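PDB 1Y9U: putative iron binding protein from Bordetella pertussis Tohama I, which binds ferric iron through tyrosine side chains and probably serves as the periplasmic solute-binding component of an iron uptake system. Local coordinates for residues Cys135-Ser138 with Tyr143-Ala146; Leu171-Ala176 with Ala183-Gly188. One frame throughout, in Å; residues are numbered along the deposited sequence.

Contact 1 of 2, residues Cys135-Ser138 with Tyr143-Ala146; sequences CIRS and YNTA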
loop_
_atom_site.group_PDB
_atom_site.type_symbol
_atom_site.label_atom_id
_atom_site.label_comp_id
_atom_site.label_asym_id
_atom_site.label_seq_id
_atom_site.Cartn_x
_atom_site.Cartn_y
_atom_site.Cartn_z
ATOM N N CYS A 135 14.187 -5.554 -13.371
ATOM C CA CYS A 135 13.034 -4.872 -13.950
ATOM C C CYS A 135 12.326 -4.036 -12.885
ATOM O O CYS A 135 12.211 -4.451 -11.725
ATOM C CB CYS A 135 12.018 -5.857 -14.519
ATOM S SG CYS A 135 12.477 -6.694 -16.048
ATOM N N ILE A 136 11.818 -2.887 -13.300
ATOM C CA ILE A 136 11.059 -1.992 -12.437
ATOM C C ILE A 136 10.250 -1.021 -13.278
ATOM O O ILE A 136 10.639 -0.714 -14.408
ATOM C CB ILE A 136 12.000 -1.256 -11.457
ATOM C CG1 ILE A 136 11.229 -0.700 -10.267
ATOM C CG2 ILE A 136 12.782 -0.161 -12.166
ATOM C CD1 ILE A 136 12.108 -0.057 -9.195
ATOM N N ARG A 137 9.120 -0.558 -12.736
ATOM C CA ARG A 137 8.360 0.511 -13.390
ATOM C C ARG A 137 9.012 1.877 -13.146
ATOM O O ARG A 137 9.975 1.994 -12.408
ATOM C CB ARG A 137 6.917 0.496 -12.884
ATOM C CG ARG A 137 6.711 1.126 -11.516
ATOM C CD ARG A 137 5.329 0.958 -10.962
ATOM N NE ARG A 137 4.326 1.474 -11.875
ATOM C CZ ARG A 137 3.083 1.001 -11.949
ATOM N NH1 ARG A 137 2.689 0.010 -11.151
ATOM N NH2 ARG A 137 2.234 1.537 -12.809
ATOM N N SER A 138 8.452 2.921 -13.747
ATOM C CA SER A 138 8.967 4.282 -13.581
ATOM C C SER A 138 9.321 4.608 -12.149
ATOM O O SER A 138 8.539 4.365 -11.223
ATOM C CB SER A 138 7.918 5.282 -14.056
ATOM O OG SER A 138 8.262 6.595 -13.693
ATOM N N TYR A 143 4.479 4.125 -6.050
ATOM C CA TYR A 143 4.999 2.957 -5.348
ATOM C C TYR A 143 6.494 3.083 -5.107
ATOM O O TYR A 143 7.026 2.668 -4.081
ATOM C CB TYR A 143 4.767 1.698 -6.166
ATOM C CG TYR A 143 3.345 1.285 -6.438
ATOM C CD1 TYR A 143 3.063 0.379 -7.465
ATOM C CD2 TYR A 143 2.293 1.741 -5.674
ATOM C CE1 TYR A 143 1.774 -0.036 -7.714
ATOM C CE2 TYR A 143 1.003 1.335 -5.921
ATOM C CZ TYR A 143 0.754 0.450 -6.947
ATOM O OH TYR A 143 -0.541 0.043 -7.165
ATOM N N ASN A 144 7.187 3.618 -6.109
ATOM C CA ASN A 144 8.625 3.780 -6.031
ATOM C C ASN A 144 9.032 5.006 -5.236
ATOM O O ASN A 144 9.977 4.928 -4.456
ATOM C CB ASN A 144 9.249 3.798 -7.422
ATOM C CG ASN A 144 9.327 2.414 -8.057
ATOM O OD1 ASN A 144 9.403 1.403 -7.367
ATOM N ND2 ASN A 144 9.270 2.376 -9.390
ATOM N N THR A 145 8.345 6.140 -5.395
ATOM C CA THR A 145 8.745 7.311 -4.615
ATOM C C THR A 145 8.545 7.105 -3.138
ATOM O O THR A 145 9.306 7.625 -2.351
ATOM C CB THR A 145 8.063 8.600 -5.044
ATOM O OG1 THR A 145 6.649 8.469 -4.884
ATOM C CG2 THR A 145 8.321 8.923 -6.515
ATOM N N ALA A 146 7.548 6.317 -2.748
ATOM C CA ALA A 146 7.379 6.014 -1.336
ATOM C C ALA A 146 8.554 5.198 -0.789
ATOM O O ALA A 146 8.998 5.420 0.330
ATOM C CB ALA A 146 6.075 5.280 -1.102
#

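Contact 2 of 2, residues Leu171-Ala176 with Ala183-Gly188; sequences LARKAA and ARDILG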
loop_
_atom_site.group_PDB
_atom_site.type_symbol
_atom_site.label_atom_id
_atom_site.label_comp_id
_atom_site.label_asym_id
_atom_site.label_seq_id
_atom_site.Cartn_x
_atom_site.Cartn_y
_atom_site.Cartn_z
ATOM N N LEU A 171 19.235 -1.806 -14.692
ATOM C CA LEU A 171 17.980 -2.123 -15.361
ATOM C C LEU A 171 18.180 -2.862 -16.661
ATOM O O LEU A 171 19.036 -2.525 -17.472
ATOM C CB LEU A 171 17.117 -0.875 -15.559
ATOM C CG LEU A 171 16.732 -0.134 -14.266
ATOM C CD1 LEU A 171 15.813 1.025 -14.586
ATOM C CD2 LEU A 171 16.117 -1.065 -13.228
ATOM N N ALA A 172 17.342 -3.881 -16.874
ATOM C CA ALA A 172 17.346 -4.665 -18.103
ATOM C C ALA A 172 16.651 -3.947 -19.238
ATOM O O ALA A 172 16.903 -4.237 -20.400
ATOM C CB ALA A 172 16.652 -6.006 -17.854
ATOM N N ARG A 173 15.746 -3.045 -18.896
ATOM C CA ARG A 173 15.009 -2.258 -19.867
ATOM C C ARG A 173 14.559 -0.989 -19.134
ATOM O O ARG A 173 14.735 -0.867 -17.923
ATOM C CB ARG A 173 13.847 -3.054 -20.516
ATOM C CG ARG A 173 13.062 -4.007 -19.622
ATOM C CD ARG A 173 12.143 -3.309 -18.706
ATOM N NE ARG A 173 11.089 -4.162 -18.152
ATOM C CZ ARG A 173 10.218 -3.724 -17.258
ATOM N NH1 ARG A 173 10.305 -2.466 -16.828
ATOM N NH2 ARG A 173 9.268 -4.521 -16.793
ATOM N N LYS A 174 13.999 -0.036 -19.854
ATOM C CA LYS A 174 13.712 1.253 -19.267
ATOM C C LYS A 174 12.634 1.086 -18.189
ATOM O O LYS A 174 11.780 0.185 -18.242
ATOM C CB LYS A 174 13.339 2.268 -20.366
ATOM C CG LYS A 174 12.184 3.202 -20.128
ATOM C CD LYS A 174 11.168 3.116 -21.271
ATOM C CE LYS A 174 10.189 4.287 -21.356
ATOM N NZ LYS A 174 8.938 3.907 -22.083
ATOM N N ALA A 175 12.724 1.939 -17.177
ATOM C CA ALA A 175 11.764 1.968 -16.090
ATOM C C ALA A 175 10.438 2.480 -16.633
ATOM O O ALA A 175 10.241 3.688 -16.825
ATOM C CB ALA A 175 12.287 2.834 -14.974
ATOM N N ALA A 176 9.537 1.534 -16.877
ATOM C CA ALA A 176 8.287 1.791 -17.579
ATOM C C ALA A 176 7.356 0.612 -17.314
ATOM O O ALA A 176 7.756 -0.368 -16.702
ATOM C CB ALA A 176 8.544 1.961 -19.090
ATOM N N ALA A 183 6.851 -9.457 -13.593
ATOM C CA ALA A 183 6.666 -10.908 -13.664
ATOM C C ALA A 183 6.692 -11.420 -15.112
ATOM O O ALA A 183 7.335 -12.427 -15.430
ATOM C CB ALA A 183 5.364 -11.298 -12.982
ATOM N N ARG A 184 6.026 -10.693 -15.998
ATOM C CA ARG A 184 6.052 -11.006 -17.428
ATOM C C ARG A 184 7.491 -11.110 -17.936
ATOM O O ARG A 184 7.849 -12.053 -18.652
ATOM C CB ARG A 184 5.324 -9.928 -18.214
ATOM C CG ARG A 184 5.326 -10.144 -19.712
ATOM C CD ARG A 184 4.912 -8.931 -20.467
ATOM N NE ARG A 184 5.900 -7.872 -20.325
ATOM C CZ ARG A 184 5.740 -6.626 -20.724
ATOM N NH1 ARG A 184 4.605 -6.234 -21.304
ATOM N NH2 ARG A 184 6.738 -5.769 -20.543
ATOM N N ASP A 185 8.313 -10.145 -17.543
ATOM C CA ASP A 185 9.662 -10.053 -18.101
ATOM C C ASP A 185 10.636 -11.006 -17.429
ATOM O O ASP A 185 11.615 -11.426 -18.034
ATOM C CB ASP A 185 10.138 -8.613 -18.045
ATOM C CG ASP A 185 9.422 -7.722 -19.047
ATOM O OD1 ASP A 185 8.725 -8.246 -19.980
ATOM O OD2 ASP A 185 9.545 -6.484 -18.979
ATOM N N ILE A 186 10.366 -11.410 -16.200
ATOM C CA ILE A 186 11.125 -12.505 -15.605
ATOM C C ILE A 186 10.806 -13.813 -16.339
ATOM O O ILE A 186 11.728 -14.582 -16.692
ATOM C CB ILE A 186 10.857 -12.612 -14.081
ATOM C CG1 ILE A 186 11.472 -11.414 -13.358
ATOM C CG2 ILE A 186 11.437 -13.919 -13.545
ATOM C CD1 ILE A 186 11.026 -11.239 -11.907
ATOM N N LEU A 187 9.525 -14.050 -16.615
ATOM C CA LEU A 187 9.128 -15.204 -17.416
ATOM C C LEU A 187 9.818 -15.195 -18.772
ATOM O O LEU A 187 10.294 -16.246 -19.249
ATOM C CB LEU A 187 7.607 -15.235 -17.584
ATOM C CG LEU A 187 7.075 -16.297 -18.553
ATOM C CD1 LEU A 187 7.538 -17.686 -18.165
ATOM C CD2 LEU A 187 5.556 -16.208 -18.619
ATOM N N GLY A 188 9.890 -14.016 -19.371
ATOM C CA GLY A 188 10.471 -13.855 -20.687
ATOM C C GLY A 188 11.993 -13.884 -20.681
ATOM O O GLY A 188 12.591 -13.836 -21.760
#

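Contact 1 of 2, residues Cys135-Ser138 with Tyr143-Ala146
The amide of N144, in the first turn of helix 142-155, reaches back to the loop that leads into that helix and donates a hydrogen bond from ND2 to the carbonyl O of S138, 2.8 Å long with an N-H...O angle of 155°. The oxygen lies nearly in the amide plane, whereas ND2 stands well above the carbonyl plane of S138. The carbonyl O of R137 is also near, 3.1 Å from ND2. The other end of the amide is used too: OD1 accepts from R107 NE, so the bond to R107 and the bond to S138 together fix which way the amide is flipped. Asparagine suits this buried place, offering a donor and an acceptor on one short flat group.

The helix carries Y143, the residue just before N144 and an iron ligand of this periplasmic binding protein. No iron is bound here, and in this metal-free site Y143 OH is hydrogen-bonded to Y200 OH, another ligand.

Van der Waals contact comes from I136, whose CD1 lies 3.6 Å from N144 OD1. With CG1 anti to the backbone N (chi1 -161°), the extended branch runs out to the amide from the opposite direction. R137 instead approaches the tyrosine: its NH1 lies 3.6 Å from Y143 CE1, with guanidinium and ring planes 84° apart. That NH1 also has a long, weak ion pair with D179.

Contact 2 of 2, residues Leu171-Ala176 with Ala183-Gly188
A salt-bridge network of R173, D185 and R184 joins the loop after helix 157-170 to the last turns of helix 179-187, in the periplasmic binding protein fold of the bacterial solute-binding protein 1 family. Its link across the two segments is the pair R173 and D185. The arginine comes side-on and puts two nitrogens on a single carboxylate oxygen: NE lies 2.9 Å from D185 OD2, and NH2 lies 3.0 Å from the same OD2. Sharing one acceptor leaves both bonds clearly bent. NE uses the anti lone pair of OD2, and the guanidinium and carboxylate planes stand 86° apart, so this is not the flat, two-oxygen pairing of arginine with a carboxylate.

The arginine chain is bent at chi2, which folds the guanidinium back along its own loop. There NH1 makes weak hydrogen bonds to the carbonyl O atoms of K174 and A176. Arginine suits the place because its several N-H groups can serve the loop backbone and the acid at once.

D185 sits buried on the helix, against C135 and I190, and its charge is met by two arginines, which would be expected to favour the ionised carboxylate. R184, its neighbour in sequence, is exposed and also comes side-on, but spreads its grip over both oxygens. R184 NE reaches D185 OD1 at 2.9 Å from above the carboxylate plane, while R184 NH2 reaches D185 OD2 on its syn side at 3.3 Å, with a nearly straight N-H...O angle of 172°.

Overall arrangement
From the N terminus, the chain reaches strand 134-135, and contact 1 closes the short loop between that strand and helix 142-155. Further on, contact 2 closes the connection from helix 157-170 to helix 179-187, by way of loop 171-176. The two closures follow in series, neither nested nor crossed, but they meet in space, their centres about 12 Å apart. I136 CG2 packs on L171 CD2, and R137 O lies against A175 CB. C135 brings strand 134-135 against R173, and its disulfide to C191 ties this strand to the loop following helix 179-187. Helix 142-155, which carries Y143, is tied to helix 179-187 through these loops and by direct contact of Y143 with D179.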